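Local coordinates for uncharacterized protein (Bacillus thuringiensis serovar kurstaki, PDB 4XE7) that probably binds nucleotide and polymerises as a ParM-type bacterial actin-like protein, forming cytoskeletal filaments of the kind that segregate plasmids, at residues V203-A208 with Y401-S406; Y232-L237 with I368-G373; S242-F247 with T258-G263; S354-W359 with K385-F390. All blocks are in the same frame, centred on the assembly; numbering follows the deposited sequence.

Interaction 1 (V203-A208 with Y401-S406); sequences VSSVLA and YFTSRS
S406 and A208 bring together the short helix 205-210 and the long C-terminal helix 402-418 in what is probably the link between the two halves of the actin-like fold: helix 205-210 comes after the large sheet, and helix 402-418 follows the smaller one and packs back on the large sheet. The side chain of S406 shows how a small residue can serve as the hub of such a junction. S406 CB rests against S204 O at 3.2 Å, with CB of L207 nearby. One bond further out, OG is turned beside its own backbone N and anti to the carbonyl carbon (chi1 -63°), which swings it back over the preceding helical turn. There S406 OG lies 2.6 Å from F402 O and 2.9 Å from S204 O, either of which could take its single proton. S406 OG also receives a weak, bent bond from A208 N and presses on S205 CA at 3.1 Å. A208 CB settles alongside this cluster, 3.3 Å from F402 O, and approaches the F402 ring obliquely at CD1. R405 CB touches the A208 methyl, while the bent arginine chain carries the guanidinium to D212 in a salt bridge. Helix 402-418 also lies on strands 13-17 and 21-27. A single water closes the seam: it donates to A208 O at 2.8 Å and accepts from R405 NH2 in the plane of the guanidinium, at its edge.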
loop_
_atom_site.group_PDB
_atom_site.type_symbol
_atom_site.label_atom_id
_atom_site.label_comp_id
_atom_site.label_asym_id
_atom_site.label_seq_id
_atom_site.Cartn_x
_atom_site.Cartn_y
_atom_site.Cartn_z
ATOM N N VAL A 203 8.364 0.053 -13.153
ATOM C CA VAL A 203 8.446 1.331 -13.857
ATOM C C VAL A 203 7.060 1.934 -14.135
ATOM O O VAL A 203 6.955 3.128 -14.426
ATOM C CB VAL A 203 9.234 1.208 -15.177
ATOM C CG1 VAL A 203 8.363 0.620 -16.281
ATOM C CG2 VAL A 203 9.797 2.578 -15.583
ATOM N N SER A 204 6.000 1.128 -14.017
ATOM C CA SER A 204 4.632 1.649 -14.133
ATOM C C SER A 204 4.352 2.717 -13.099
ATOM O O SER A 204 3.516 3.585 -13.317
ATOM C CB SER A 204 3.577 0.546 -13.965
ATOM O OG SER A 204 3.703 -0.452 -14.951
ATOM N N SER A 205 5.041 2.629 -11.965
ATOM C CA SER A 205 4.791 3.501 -10.832
ATOM C C SER A 205 4.993 4.968 -11.177
ATOM O O SER A 205 4.499 5.854 -10.472
ATOM C CB SER A 205 5.677 3.101 -9.657
ATOM O OG SER A 205 5.373 1.778 -9.242
ATOM N N VAL A 206 5.704 5.199 -12.278
ATOM C CA VAL A 206 5.874 6.508 -12.875
ATOM C C VAL A 206 4.528 7.169 -13.163
ATOM O O VAL A 206 4.356 8.372 -12.938
ATOM C CB VAL A 206 6.699 6.397 -14.192
ATOM C CG1 VAL A 206 6.608 7.668 -15.016
ATOM C CG2 VAL A 206 8.145 6.077 -13.883
ATOM N N LEU A 207 3.569 6.387 -13.654
ATOM C CA LEU A 207 2.244 6.936 -13.933
ATOM C C LEU A 207 1.613 7.578 -12.688
ATOM O O LEU A 207 1.008 8.647 -12.783
ATOM C CB LEU A 207 1.315 5.852 -14.487
ATOM C CG LEU A 207 1.485 5.581 -15.974
ATOM C CD1 LEU A 207 0.684 4.354 -16.401
ATOM C CD2 LEU A 207 1.065 6.816 -16.752
ATOM N N ALA A 208 1.772 6.933 -11.532
ATOM C CA ALA A 208 1.121 7.399 -10.304
ATOM C C ALA A 208 1.838 8.609 -9.726
ATOM O O ALA A 208 1.280 9.332 -8.905
ATOM C CB ALA A 208 1.052 6.297 -9.271
ATOM N N TYR A 401 0.400 2.778 -2.463
ATOM C CA TYR A 401 -0.521 2.380 -3.522
ATOM C C TYR A 401 -0.111 2.875 -4.917
ATOM O O TYR A 401 -0.923 2.918 -5.831
ATOM C CB TYR A 401 -1.930 2.874 -3.166
ATOM C CG TYR A 401 -2.449 2.226 -1.902
ATOM C CD1 TYR A 401 -2.908 0.904 -1.917
ATOM C CD2 TYR A 401 -2.451 2.905 -0.694
ATOM C CE1 TYR A 401 -3.367 0.293 -0.773
ATOM C CE2 TYR A 401 -2.901 2.298 0.465
ATOM C CZ TYR A 401 -3.365 0.995 0.422
ATOM O OH TYR A 401 -3.827 0.382 1.574
ATOM N N PHE A 402 1.150 3.252 -5.085
ATOM C CA PHE A 402 1.600 3.784 -6.373
ATOM C C PHE A 402 1.469 2.726 -7.478
ATOM O O PHE A 402 1.216 3.048 -8.642
ATOM C CB PHE A 402 3.057 4.272 -6.291
ATOM C CG PHE A 402 3.217 5.708 -5.799
ATOM C CD1 PHE A 402 2.123 6.499 -5.502
ATOM C CD2 PHE A 402 4.489 6.262 -5.663
ATOM C CE1 PHE A 402 2.286 7.806 -5.081
ATOM C CE2 PHE A 402 4.661 7.561 -5.247
ATOM C CZ PHE A 402 3.556 8.342 -4.947
ATOM N N THR A 403 1.656 1.462 -7.111
ATOM C CA THR A 403 1.521 0.380 -8.080
ATOM C C THR A 403 0.059 0.193 -8.498
ATOM O O THR A 403 -0.246 0.155 -9.690
ATOM C CB THR A 403 2.062 -0.934 -7.528
ATOM O OG1 THR A 403 3.444 -0.766 -7.191
ATOM C CG2 THR A 403 1.904 -2.059 -8.554
ATOM N N SER A 404 -0.843 0.069 -7.526
ATOM C CA SER A 404 -2.260 -0.085 -7.857
ATOM C C SER A 404 -2.835 1.166 -8.517
ATOM O O SER A 404 -3.664 1.058 -9.422
ATOM C CB SER A 404 -3.092 -0.452 -6.621
ATOM O OG SER A 404 -2.786 0.357 -5.505
ATOM N N ARG A 405 -2.416 2.349 -8.065
ATOM C CA ARG A 405 -2.848 3.584 -8.707
ATOM C C ARG A 405 -2.366 3.661 -10.150
ATOM O O ARG A 405 -3.100 4.142 -11.020
ATOM C CB ARG A 405 -2.361 4.818 -7.931
ATOM C CG ARG A 405 -3.051 4.994 -6.595
ATOM C CD ARG A 405 -2.306 5.966 -5.693
ATOM N NE ARG A 405 -2.352 7.311 -6.228
ATOM C CZ ARG A 405 -3.264 8.219 -5.901
ATOM N NH1 ARG A 405 -4.211 7.940 -5.028
ATOM N NH2 ARG A 405 -3.224 9.416 -6.453
ATOM N N SER A 406 -1.143 3.196 -10.410
ATOM C CA SER A 406 -0.619 3.177 -11.783
ATOM C C SER A 406 -1.463 2.276 -12.677
ATOM O O SER A 406 -1.840 2.661 -13.781
ATOM C CB SER A 406 0.839 2.702 -11.815
ATOM O OG SER A 406 1.684 3.585 -11.097
HETATM O O HOH W 1 -1.413 8.819 -8.549
#

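Interaction 2 (Y232-L237 with I368-G373); sequences YAINDL and IVVGGG
Parallel pairing at the centre of the smaller sheet sets I234 beside I368, N235 beside V369 and D236 beside V370, the strand segments diverging by 25°. I368 N donates to A233 O, N235 N to I368 O, V370 N to N235 O, and L237 N to V370 O, the last at 2.8 Å and nearly straight (175°). I368 O is gripped twice, because N235 ND2 also reaches it at 3.1 Å from above the carbonyl plane. CG of N235 stands beside its own backbone N (chi1 -55°), which brings the amide back over that carbonyl, while OD1 bonds to N244 of the next strand. In actin relatives the strand equivalent to 232-237 leads into a phosphate loop, and a glycine run like G371-G373 forms the adenosine motif; the same roles are probable here, although no nucleotide is bound. G371 and G373 allow the close approach: G371 CA comes within 3.5 Å of both D236 OD2 and L237 O, at backbone angles that call for glycine. On the face carrying I234 and V370, I234 CG2 meets V370 CG2 at 4.0 Å, and I368 CD1 lies alongside Y232 CD1. G373 N, at the start of helix 372-376, donates to L237 O at 2.8 Å, again from above the carbonyl plane.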
loop_
_atom_site.group_PDB
_atom_site.type_symbol
_atom_site.label_atom_id
_atom_site.label_comp_id
_atom_site.label_asym_id
_atom_site.label_seq_id
_atom_site.Cartn_x
_atom_site.Cartn_y
_atom_site.Cartn_z
ATOM N N TYR A 232 14.836 6.213 -15.119
ATOM C CA TYR A 232 14.328 6.543 -13.807
ATOM C C TYR A 232 15.049 5.738 -12.737
ATOM O O TYR A 232 15.119 4.512 -12.821
ATOM C CB TYR A 232 12.827 6.228 -13.713
ATOM C CG TYR A 232 11.956 6.813 -14.796
ATOM C CD1 TYR A 232 11.542 8.143 -14.736
ATOM C CD2 TYR A 232 11.510 6.032 -15.858
ATOM C CE1 TYR A 232 10.726 8.688 -15.713
ATOM C CE2 TYR A 232 10.690 6.566 -16.841
ATOM C CZ TYR A 232 10.301 7.899 -16.764
ATOM O OH TYR A 232 9.490 8.451 -17.734
ATOM N N ALA A 233 15.549 6.403 -11.710
ATOM C CA ALA A 233 15.875 5.675 -10.505
ATOM C C ALA A 233 14.683 5.825 -9.565
ATOM O O ALA A 233 14.212 6.937 -9.320
ATOM C CB ALA A 233 17.172 6.189 -9.863
ATOM N N ILE A 234 14.163 4.708 -9.077
ATOM C CA ILE A 234 13.136 4.773 -8.051
ATOM C C ILE A 234 13.662 4.178 -6.759
ATOM O O ILE A 234 13.945 2.981 -6.659
ATOM C CB ILE A 234 11.841 4.058 -8.471
ATOM C CG1 ILE A 234 11.347 4.623 -9.815
ATOM C CG2 ILE A 234 10.774 4.268 -7.406
ATOM C CD1 ILE A 234 10.100 3.949 -10.374
ATOM N N ASN A 235 13.801 5.039 -5.765
ATOM C CA ASN A 235 14.316 4.616 -4.485
ATOM C C ASN A 235 13.182 4.516 -3.470
ATOM O O ASN A 235 12.574 5.517 -3.094
ATOM C CB ASN A 235 15.401 5.585 -4.025
ATOM C CG ASN A 235 16.501 5.743 -5.055
ATOM O OD1 ASN A 235 17.473 4.983 -5.064
ATOM N ND2 ASN A 235 16.349 6.733 -5.946
ATOM N N ASP A 236 12.888 3.286 -3.058
ATOM C CA ASP A 236 11.816 3.005 -2.114
ATOM C C ASP A 236 12.380 2.978 -0.688
ATOM O O ASP A 236 13.067 2.015 -0.309
ATOM C CB ASP A 236 11.148 1.664 -2.468
ATOM C CG ASP A 236 9.829 1.434 -1.727
ATOM O OD1 ASP A 236 9.125 0.463 -2.075
ATOM O OD2 ASP A 236 9.487 2.216 -0.807
ATOM N N LEU A 237 12.091 4.024 0.089
ATOM C CA LEU A 237 12.651 4.167 1.445
ATOM C C LEU A 237 11.707 3.584 2.505
ATOM O O LEU A 237 10.649 4.162 2.789
ATOM C CB LEU A 237 12.934 5.648 1.753
ATOM C CG LEU A 237 13.601 6.386 0.598
ATOM C CD1 LEU A 237 13.935 7.822 0.971
ATOM C CD2 LEU A 237 14.855 5.620 0.180
ATOM N N ILE A 368 14.080 9.489 -8.232
ATOM C CA ILE A 368 12.805 9.556 -7.521
ATOM C C ILE A 368 12.843 8.860 -6.159
ATOM O O ILE A 368 13.427 7.789 -6.041
ATOM C CB ILE A 368 11.682 8.921 -8.379
ATOM C CG1 ILE A 368 11.715 9.506 -9.792
ATOM C CG2 ILE A 368 10.319 9.130 -7.715
ATOM C CD1 ILE A 368 10.713 8.887 -10.770
ATOM N N VAL A 369 12.225 9.469 -5.135
ATOM C CA VAL A 369 12.082 8.812 -3.842
ATOM C C VAL A 369 10.615 8.522 -3.563
ATOM O O VAL A 369 9.737 9.315 -3.899
ATOM C CB VAL A 369 12.678 9.641 -2.681
ATOM C CG1 VAL A 369 14.180 9.741 -2.829
ATOM C CG2 VAL A 369 12.030 11.047 -2.588
ATOM N N VAL A 370 10.354 7.354 -2.985
ATOM C CA VAL A 370 9.009 6.964 -2.571
ATOM C C VAL A 370 9.164 6.207 -1.285
ATOM O O VAL A 370 10.288 5.872 -0.914
ATOM C CB VAL A 370 8.276 6.075 -3.618
ATOM C CG1 VAL A 370 8.148 6.800 -4.931
ATOM C CG2 VAL A 370 9.007 4.766 -3.807
ATOM N N GLY A 371 8.051 5.933 -0.604
ATOM C CA GLY A 371 8.079 5.101 0.584
ATOM C C GLY A 371 7.883 5.937 1.834
ATOM O O GLY A 371 8.015 7.150 1.774
ATOM N N GLY A 372 7.588 5.280 2.958
ATOM C CA GLY A 372 7.378 5.942 4.234
ATOM C C GLY A 372 8.588 6.723 4.737
ATOM O O GLY A 372 8.442 7.662 5.516
ATOM N N GLY A 373 9.778 6.326 4.301
ATOM C CA GLY A 373 11.005 7.021 4.652
ATOM C C GLY A 373 11.039 8.461 4.147
ATOM O O GLY A 373 11.657 9.332 4.754
#

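Interaction 3 (S242-F247 with T258-G263); sequences SDNAFF and TNTDLG
S242 and L262 meet at the open end of a beta hairpin, where the hydroxyl and a backbone oxygen face each other directly. Held beside its own backbone N (chi1 -67°), S242 OG donates a short bond of 2.5 Å to L262 O, arriving in the carbonyl plane. The pairing behind it is antiparallel: S242 with T260 and N244 with T258 are hydrogen-bonded pairs, and D243 with N259 is the non-hydrogen-bonded pair between them. Side chains divide accordingly. On one face, D243 and N259 lean across each other with carboxylate and amide planes only 11° apart; D243 OD1 touches N259 CB at 3.8 Å, so the carboxylate meets the base of the asparagine side chain and not its amide. On the other face, N244 and T260 are joined by a water that donates to N244 OD1 at 2.8 Å and lies 2.5 Å from T260 OG1. T260 OG1 sits between its backbone N and carbonyl carbon (chi1 75°), where it also accepts from L262 N at 3.2 Å; the result is an ST turn that bends the chain as the strand ends. Strand 242-248 lies between the edge strand 251-260 and strand 232-237, to which N244 ND2 is tied through N235. Helix 337-362 covers the S242 and N244 face, with Q351 bonding to S242 OG and F358 resting on N244.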
loop_
_atom_site.group_PDB
_atom_site.type_symbol
_atom_site.label_atom_id
_atom_site.label_comp_id
_atom_site.label_asym_id
_atom_site.label_seq_id
_atom_site.Cartn_x
_atom_site.Cartn_y
_atom_site.Cartn_z
ATOM N N SER A 242 16.097 0.020 2.291
ATOM C CA SER A 242 15.884 0.912 1.163
ATOM C C SER A 242 16.121 0.132 -0.122
ATOM O O SER A 242 17.101 -0.618 -0.231
ATOM C CB SER A 242 16.814 2.130 1.238
ATOM O OG SER A 242 16.485 2.955 2.341
ATOM N N ASP A 243 15.220 0.295 -1.091
ATOM C CA ASP A 243 15.357 -0.383 -2.384
ATOM C C ASP A 243 15.732 0.606 -3.506
ATOM O O ASP A 243 14.951 1.503 -3.843
ATOM C CB ASP A 243 14.049 -1.116 -2.706
ATOM C CG ASP A 243 14.140 -1.966 -3.958
ATOM O OD1 ASP A 243 14.713 -3.076 -3.885
ATOM O OD2 ASP A 243 13.619 -1.527 -5.009
ATOM N N ASN A 244 16.933 0.478 -4.052
ATOM C CA ASN A 244 17.354 1.400 -5.110
ATOM C C ASN A 244 17.202 0.737 -6.473
ATOM O O ASN A 244 18.050 -0.039 -6.881
ATOM C CB ASN A 244 18.794 1.857 -4.892
ATOM C CG ASN A 244 19.035 2.342 -3.476
ATOM O OD1 ASN A 244 19.600 1.629 -2.639
ATOM N ND2 ASN A 244 18.572 3.551 -3.189
ATOM N N ALA A 245 16.096 1.033 -7.151
ATOM C CA ALA A 245 15.789 0.421 -8.441
ATOM C C ALA A 245 16.138 1.361 -9.585
ATOM O O ALA A 245 15.877 2.562 -9.507
ATOM C CB ALA A 245 14.300 0.026 -8.512
ATOM N N PHE A 246 16.731 0.818 -10.646
ATOM C CA PHE A 246 17.030 1.628 -11.822
ATOM C C PHE A 246 16.366 1.044 -13.056
ATOM O O PHE A 246 16.547 -0.131 -13.385
ATOM C CB PHE A 246 18.530 1.752 -12.017
ATOM C CG PHE A 246 18.927 2.545 -13.231
ATOM C CD1 PHE A 246 18.384 3.798 -13.471
ATOM C CD2 PHE A 246 19.876 2.050 -14.109
ATOM C CE1 PHE A 246 18.769 4.530 -14.570
ATOM C CE2 PHE A 246 20.270 2.779 -15.221
ATOM C CZ PHE A 246 19.711 4.026 -15.446
ATOM N N PHE A 247 15.578 1.871 -13.727
ATOM C CA PHE A 247 14.844 1.447 -14.919
ATOM C C PHE A 247 15.343 2.187 -16.152
ATOM O O PHE A 247 15.384 3.423 -16.181
ATOM C CB PHE A 247 13.344 1.689 -14.745
ATOM C CG PHE A 247 12.728 0.951 -13.590
ATOM C CD1 PHE A 247 12.245 -0.344 -13.752
ATOM C CD2 PHE A 247 12.603 1.558 -12.346
ATOM C CE1 PHE A 247 11.663 -1.023 -12.683
ATOM C CE2 PHE A 247 12.027 0.884 -11.275
ATOM C CZ PHE A 247 11.550 -0.405 -11.443
ATOM N N THR A 258 19.816 -2.434 -6.505
ATOM C CA THR A 258 20.248 -3.096 -5.293
ATOM C C THR A 258 19.342 -2.702 -4.129
ATOM O O THR A 258 18.382 -1.946 -4.299
ATOM C CB THR A 258 21.717 -2.753 -4.982
ATOM O OG1 THR A 258 22.167 -3.516 -3.858
ATOM C CG2 THR A 258 21.856 -1.267 -4.676
ATOM N N ASN A 259 19.628 -3.228 -2.948
ATOM C CA ASN A 259 18.834 -2.897 -1.777
ATOM C C ASN A 259 19.715 -2.937 -0.551
ATOM O O ASN A 259 20.634 -3.751 -0.486
ATOM C CB ASN A 259 17.655 -3.855 -1.623
ATOM C CG ASN A 259 18.090 -5.299 -1.544
ATOM O OD1 ASN A 259 18.531 -5.768 -0.493
ATOM N ND2 ASN A 259 17.972 -6.018 -2.658
ATOM N N THR A 260 19.453 -2.056 0.413
ATOM C CA THR A 260 20.305 -1.969 1.599
ATOM C C THR A 260 19.514 -2.017 2.900
ATOM O O THR A 260 18.277 -2.030 2.897
ATOM C CB THR A 260 21.153 -0.668 1.604
ATOM O OG1 THR A 260 20.325 0.452 1.943
ATOM C CG2 THR A 260 21.806 -0.436 0.243
ATOM N N ASP A 261 20.244 -2.029 4.011
ATOM C CA ASP A 261 19.633 -2.049 5.337
ATOM C C ASP A 261 19.427 -0.637 5.901
ATOM O O ASP A 261 19.241 -0.477 7.106
ATOM C CB ASP A 261 20.486 -2.877 6.309
ATOM C CG ASP A 261 20.541 -4.344 5.924
ATOM O OD1 ASP A 261 19.576 -4.820 5.291
ATOM O OD2 ASP A 261 21.538 -5.024 6.257
ATOM N N LEU A 262 19.472 0.380 5.044
ATOM C CA LEU A 262 19.224 1.751 5.490
ATOM C C LEU A 262 17.715 1.990 5.667
ATOM O O LEU A 262 16.997 2.233 4.691
ATOM C CB LEU A 262 19.822 2.762 4.498
ATOM C CG LEU A 262 19.704 4.245 4.885
ATOM C CD1 LEU A 262 20.287 4.531 6.277
ATOM C CD2 LEU A 262 20.380 5.153 3.852
ATOM N N GLY A 263 17.247 1.921 6.914
ATOM C CA GLY A 263 15.829 2.016 7.234
ATOM C C GLY A 263 15.561 3.176 8.177
ATOM O O GLY A 263 16.503 3.784 8.673
HETATM O O HOH W 2 19.955 2.088 0.114
#

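Interaction 4 (S354-W359 with K385-F390); sequences SLMKFW and KEQDGF
W359 reaches out from helix 337-362 and sets the far corner of its indole against the type II turn Q387-F390, an example of one large ring spanning the gap between a helix and a loop. With CG anti to the backbone N (chi1 -156°), the indole is thrown away from the helix, and its six-membered ring leads. W359 CZ3 presses on Q387 CB at 3.5 Å, and D388 O lies 3.3 Å from W359 CZ2, near the ring plane. Q387 folds at chi2 (-62°), standing its amide almost perpendicular to the indole, with Q387 CD 4.2 Å from M356 CE. F390 CB meets W359 CH2 at 3.8 Å; with CG anti to the backbone N, the F390 ring runs back towards the helix, its edge near W359 CZ3 and L355 CD1. G389 passes close to W359 CZ2 with a positive phi of 100°, suited to glycine at this place in the turn. The indole nitrogen is engaged elsewhere, donating to A364 O. Adhesion here therefore rests on dispersion between carbon surfaces, probably with a small electrostatic gain where the electropositive C-H edge of the indole faces D388 O.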
loop_
_atom_site.group_PDB
_atom_site.type_symbol
_atom_site.label_atom_id
_atom_site.label_comp_id
_atom_site.label_asym_id
_atom_site.label_seq_id
_atom_site.Cartn_x
_atom_site.Cartn_y
_atom_site.Cartn_z
ATOM N N SER A 354 23.451 8.197 0.218
ATOM C CA SER A 354 23.071 6.993 -0.520
ATOM C C SER A 354 22.455 7.303 -1.897
ATOM O O SER A 354 22.814 6.696 -2.926
ATOM C CB SER A 354 22.077 6.178 0.324
ATOM O OG SER A 354 21.449 5.177 -0.457
ATOM N N LEU A 355 21.505 8.238 -1.892
ATOM C CA LEU A 355 20.773 8.627 -3.095
ATOM C C LEU A 355 21.651 9.337 -4.117
ATOM O O LEU A 355 21.480 9.163 -5.335
ATOM C CB LEU A 355 19.599 9.539 -2.727
ATOM C CG LEU A 355 18.542 8.889 -1.837
ATOM C CD1 LEU A 355 17.599 9.926 -1.292
ATOM C CD2 LEU A 355 17.781 7.857 -2.640
ATOM N N MET A 356 22.571 10.162 -3.632
ATOM C CA MET A 356 23.476 10.866 -4.558
ATOM C C MET A 356 24.433 9.862 -5.199
ATOM O O MET A 356 24.647 9.883 -6.404
ATOM C CB MET A 356 24.240 11.994 -3.844
ATOM C CG MET A 356 23.327 13.174 -3.443
ATOM S SD MET A 356 22.613 14.138 -4.834
ATOM C CE MET A 356 23.985 15.217 -5.237
ATOM N N LYS A 357 24.955 8.935 -4.403
ATOM C CA LYS A 357 25.822 7.898 -4.946
ATOM C C LYS A 357 25.094 7.032 -6.011
ATOM O O LYS A 357 25.664 6.705 -7.053
ATOM C CB LYS A 357 26.364 7.045 -3.797
ATOM C CG LYS A 357 27.135 5.821 -4.205
ATOM C CD LYS A 357 27.737 5.117 -2.988
ATOM C CE LYS A 357 28.665 6.037 -2.212
ATOM N NZ LYS A 357 30.040 6.019 -2.789
ATOM N N PHE A 358 23.840 6.678 -5.755
ATOM C CA PHE A 358 23.092 5.864 -6.692
ATOM C C PHE A 358 22.827 6.646 -7.968
ATOM O O PHE A 358 22.780 6.076 -9.043
ATOM C CB PHE A 358 21.760 5.388 -6.104
ATOM C CG PHE A 358 21.101 4.297 -6.910
ATOM C CD1 PHE A 358 21.744 3.084 -7.101
ATOM C CD2 PHE A 358 19.837 4.475 -7.472
ATOM C CE1 PHE A 358 21.142 2.062 -7.825
ATOM C CE2 PHE A 358 19.224 3.445 -8.194
ATOM C CZ PHE A 358 19.885 2.242 -8.374
ATOM N N TRP A 359 22.599 7.948 -7.821
ATOM C CA TRP A 359 22.373 8.802 -8.966
ATOM C C TRP A 359 23.597 8.788 -9.888
ATOM O O TRP A 359 23.446 8.673 -11.101
ATOM C CB TRP A 359 22.055 10.219 -8.502
ATOM C CG TRP A 359 21.270 11.059 -9.454
ATOM C CD1 TRP A 359 20.987 10.802 -10.770
ATOM C CD2 TRP A 359 20.640 12.299 -9.144
ATOM N NE1 TRP A 359 20.233 11.827 -11.300
ATOM C CE2 TRP A 359 20.007 12.762 -10.316
ATOM C CE3 TRP A 359 20.556 13.074 -7.979
ATOM C CZ2 TRP A 359 19.283 13.956 -10.360
ATOM C CZ3 TRP A 359 19.854 14.277 -8.024
ATOM C CH2 TRP A 359 19.222 14.699 -9.207
ATOM N N LYS A 385 15.371 18.570 -3.761
ATOM C CA LYS A 385 14.594 19.071 -4.895
ATOM C C LYS A 385 15.330 20.160 -5.667
ATOM O O LYS A 385 14.983 20.448 -6.808
ATOM C CB LYS A 385 13.233 19.610 -4.437
ATOM C CG LYS A 385 12.250 18.536 -4.017
ATOM C CD LYS A 385 10.824 18.941 -4.330
ATOM C CE LYS A 385 10.162 19.595 -3.154
ATOM N NZ LYS A 385 8.712 19.827 -3.447
ATOM N N GLU A 386 16.348 20.755 -5.052
ATOM C CA GLU A 386 17.171 21.740 -5.748
ATOM C C GLU A 386 18.015 21.085 -6.837
ATOM O O GLU A 386 18.405 21.737 -7.800
ATOM C CB GLU A 386 18.072 22.494 -4.768
ATOM C CG GLU A 386 17.428 23.726 -4.174
ATOM C CD GLU A 386 17.086 24.775 -5.228
ATOM O OE1 GLU A 386 15.979 24.708 -5.811
ATOM O OE2 GLU A 386 17.929 25.668 -5.472
ATOM N N GLN A 387 18.301 19.799 -6.681
ATOM C CA GLN A 387 18.984 19.051 -7.729
ATOM C C GLN A 387 18.028 18.864 -8.903
ATOM O O GLN A 387 16.925 18.364 -8.715
ATOM C CB GLN A 387 19.449 17.693 -7.200
ATOM C CG GLN A 387 20.256 17.756 -5.910
ATOM C CD GLN A 387 21.537 18.540 -6.088
ATOM O OE1 GLN A 387 22.118 18.552 -7.177
ATOM N NE2 GLN A 387 21.980 19.214 -5.029
ATOM N N ASP A 388 18.413 19.259 -10.113
ATOM C CA ASP A 388 17.499 19.055 -11.232
ATOM C C ASP A 388 17.448 17.562 -11.596
ATOM O O ASP A 388 18.471 16.879 -11.691
ATOM C CB ASP A 388 17.885 19.911 -12.442
ATOM C CG ASP A 388 19.212 19.522 -13.032
ATOM O OD1 ASP A 388 20.179 19.368 -12.257
ATOM O OD2 ASP A 388 19.287 19.367 -14.272
ATOM N N GLY A 389 16.240 17.046 -11.762
ATOM C CA GLY A 389 16.078 15.626 -12.010
ATOM C C GLY A 389 15.671 14.861 -10.754
ATOM O O GLY A 389 15.244 13.709 -10.860
ATOM N N PHE A 390 15.794 15.489 -9.581
ATOM C CA PHE A 390 15.359 14.858 -8.327
ATOM C C PHE A 390 13.878 15.086 -8.074
ATOM O O PHE A 390 13.396 16.221 -8.068
ATOM C CB PHE A 390 16.157 15.370 -7.127
ATOM C CG PHE A 390 15.824 14.664 -5.838
ATOM C CD1 PHE A 390 14.808 15.133 -5.006
ATOM C CD2 PHE A 390 16.525 13.526 -5.458
ATOM C CE1 PHE A 390 14.490 14.471 -3.817
ATOM C CE2 PHE A 390 16.218 12.861 -4.274
ATOM C CZ PHE A 390 15.197 13.335 -3.453
#

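Read from the N terminus, the chain first opens interaction 1 at 203-208, just after the large sheet, and closes it only at 401-406, so the other three contacts all fall within that long loop. Interaction 2 opens at 232-237. Inside it, interaction 3 closes a short hairpin between 242-247 and 258-263, on the strand next to 232-237. Interaction 4 then opens at 354-359, before 368-373 has closed interaction 2, and ends at 385-390; the two loops therefore cross. Interactions 2 and 3 build the small sheet, interaction 4 ties its covering helix to the turn leading into strand 390-391, and F402 CE2 meets V370 CG1 at 3.6 Å, joining interactions 1 and 2.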